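Local coordinates for ethanolamine utilization protein EutN/carboxysome structural protein Ccml (Halothece sp., PDB 6OWG) that probably forms the pentameric vertex units that close the shell of a bacterial microcompartment, as in carboxysomes, at residues T13-P17 with S18-V22. Numbering follows the deposited sequence.
Sequences TQKLP and SMTGV
L16 and M19 face each other across a short 3-10 turn that begins at P17, in the loop leading from strand 14-15 to strand 24-30 of this EutN/CcmL-type, OB-like barrel. The loop is a worked example of local contacts, in which near neighbours in sequence close a turn through backbone bonds and side-chain packing. On the packed side, where both residues are buried, M19 N donates to L16 O (3.1 Å), and L16 CB rests alongside M19 CG at 4.1 Å. The M19 chain then bends twice, at chi2 and chi3, leading its thioether end away from residues 13-17. P73 lies against both residues, while V47 and V79 of a second subunit reach L16 and M19 respectively.

K15 spans the turn from the strand side. With CG tucked between backbone N and carbonyl carbon (chi1 52°) and the rest extended, its chain crosses that of M19 obliquely, K15 CD lying 4.0 Å from M19 CB. It ends in a weak bond from K15 NZ to M19 O (3.4 Å). Without the long chain of K15, as with an alanine in its place, M19 O would probably lose this ammonium partner and a gap would open beside M19 CB. A type II turn starts at M19 itself and ends at V22.

P17 and T20 lie on the exposed side, where the contact is polar: T20 N reaches P17 O only weakly, whereas T20 OG1 donates to P17 O at 3.1 Å from above the carbonyl plane.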
ATOM      1  N   THR D  13     -64.461 -23.176  81.409  1.00  7.79           N
ATOM      2  CA  THR D  13     -63.282 -22.322  81.366  1.00  7.79           C
ATOM      3  C   THR D  13     -62.023 -23.084  80.986  1.00  7.79           C
ATOM      4  O   THR D  13     -61.178 -22.549  80.261  1.00  7.79           O
ATOM      5  CB  THR D  13     -63.078 -21.629  82.719  1.00  7.79           C
ATOM      6  OG1 THR D  13     -63.319 -22.558  83.781  1.00  7.79           O
ATOM      7  CG2 THR D  13     -64.025 -20.449  82.859  1.00  7.79           C
ATOM      8  N   GLN D  14     -61.882 -24.317  81.455  1.00  7.82           N
ATOM      9  CA  GLN D  14     -60.743 -25.166  81.129  1.00  7.82           C
ATOM     10  C   GLN D  14     -61.116 -26.001  79.910  1.00  7.82           C
ATOM     11  O   GLN D  14     -61.818 -27.008  80.030  1.00  7.82           O
ATOM     12  CB  GLN D  14     -60.375 -26.043  82.323  1.00  7.82           C
ATOM     13  CG  GLN D  14     -59.132 -26.877  82.129  1.00  7.82           C
ATOM     14  CD  GLN D  14     -57.903 -26.038  81.886  1.00  7.82           C
ATOM     15  OE1 GLN D  14     -57.446 -25.902  80.751  1.00  7.82           O
ATOM     16  NE2 GLN D  14     -57.356 -25.464  82.952  1.00  7.82           N
ATOM     17  N   LYS D  15     -60.646 -25.583  78.741  1.00  7.50           N
ATOM     18  CA  LYS D  15     -61.070 -26.184  77.485  1.00  7.50           C
ATOM     19  C   LYS D  15     -59.910 -26.143  76.500  1.00  7.50           C
ATOM     20  O   LYS D  15     -58.803 -25.711  76.828  1.00  7.50           O
ATOM     21  CB  LYS D  15     -62.292 -25.462  76.920  1.00  7.50           C
ATOM     22  CG  LYS D  15     -62.122 -23.965  76.805  1.00  7.50           C
ATOM     23  CD  LYS D  15     -63.420 -23.298  76.420  1.00  7.50           C
ATOM     24  CE  LYS D  15     -63.315 -21.790  76.525  1.00  7.50           C
ATOM     25  NZ  LYS D  15     -64.594 -21.130  76.150  1.00  7.50           N
ATOM     26  N   LEU D  16     -60.179 -26.606  75.284  1.00  8.25           N
ATOM     27  CA  LEU D  16     -59.207 -26.514  74.213  1.00  8.25           C
ATOM     28  C   LEU D  16     -59.093 -25.066  73.737  1.00  8.25           C
ATOM     29  O   LEU D  16     -60.048 -24.295  73.853  1.00  8.25           O
ATOM     30  CB  LEU D  16     -59.615 -27.419  73.052  1.00  8.25           C
ATOM     31  CG  LEU D  16     -59.487 -28.922  73.293  1.00  8.25           C
ATOM     32  CD1 LEU D  16     -60.166 -29.707  72.193  1.00  8.25           C
ATOM     33  CD2 LEU D  16     -58.029 -29.319  73.411  1.00  8.25           C
ATOM     34  N   PRO D  17     -57.925 -24.665  73.222  1.00  9.86           N
ATOM     35  CA  PRO D  17     -57.791 -23.292  72.701  1.00  9.86           C
ATOM     36  C   PRO D  17     -58.639 -23.019  71.474  1.00  9.86           C
ATOM     37  O   PRO D  17     -59.006 -21.865  71.223  1.00  9.86           O
ATOM     38  CB  PRO D  17     -56.294 -23.187  72.382  1.00  9.86           C
ATOM     39  CG  PRO D  17     -55.651 -24.214  73.241  1.00  9.86           C
ATOM     40  CD  PRO D  17     -56.621 -25.343  73.311  1.00  9.86           C
ATOM     41  N   SER D  18     -58.972 -24.055  70.705  1.00  9.26           N
ATOM     42  CA  SER D  18     -59.849 -23.886  69.554  1.00  9.26           C
ATOM     43  C   SER D  18     -61.318 -23.820  69.955  1.00  9.26           C
ATOM     44  O   SER D  18     -62.175 -23.543  69.110  1.00  9.26           O
ATOM     45  CB  SER D  18     -59.604 -25.017  68.564  1.00  9.26           C
ATOM     46  OG  SER D  18     -59.799 -26.264  69.196  1.00  9.26           O
ATOM     47  N   MET D  19     -61.629 -24.077  71.226  1.00  8.98           N
ATOM     48  CA  MET D  19     -62.987 -23.916  71.729  1.00  8.98           C
ATOM     49  C   MET D  19     -63.237 -22.535  72.318  1.00  8.98           C
ATOM     50  O   MET D  19     -64.277 -22.330  72.949  1.00  8.98           O
ATOM     51  CB  MET D  19     -63.281 -24.985  72.780  1.00  8.98           C
ATOM     52  CG  MET D  19     -63.460 -26.377  72.213  1.00  8.98           C
ATOM     53  SD  MET D  19     -64.881 -26.502  71.114  1.00  8.98           S
ATOM     54  CE  MET D  19     -66.212 -26.176  72.265  1.00  8.98           C
ATOM     55  N   THR D  20     -62.315 -21.593  72.130  1.00  9.07           N
ATOM     56  CA  THR D  20     -62.448 -20.271  72.724  1.00  9.07           C
ATOM     57  C   THR D  20     -63.316 -19.377  71.846  1.00  9.07           C
ATOM     58  O   THR D  20     -63.113 -19.284  70.632  1.00  9.07           O
ATOM     59  CB  THR D  20     -61.067 -19.644  72.921  1.00  9.07           C
ATOM     60  OG1 THR D  20     -60.260 -20.515  73.721  1.00  9.07           O
ATOM     61  CG2 THR D  20     -61.171 -18.300  73.621  1.00  9.07           C
ATOM     62  N   GLY D  21     -64.291 -18.717  72.468  1.00  8.21           N
ATOM     63  CA  GLY D  21     -65.232 -17.891  71.750  1.00  8.21           C
ATOM     64  C   GLY D  21     -66.458 -18.617  71.255  1.00  8.21           C
ATOM     65  O   GLY D  21     -67.359 -17.973  70.704  1.00  8.21           O
ATOM     66  N   VAL D  22     -66.524 -19.930  71.438  1.00  7.02           N
ATOM     67  CA  VAL D  22     -67.659 -20.738  71.019  1.00  7.02           C
ATOM     68  C   VAL D  22     -68.710 -20.674  72.117  1.00  7.02           C
ATOM     69  O   VAL D  22     -68.454 -21.074  73.259  1.00  7.02           O
ATOM     70  CB  VAL D  22     -67.237 -22.188  70.737  1.00  7.02           C
ATOM     71  CG1 VAL D  22     -68.448 -23.055  70.501  1.00  7.02           C
ATOM     72  CG2 VAL D  22     -66.303 -22.243  69.545  1.00  7.02           C
TER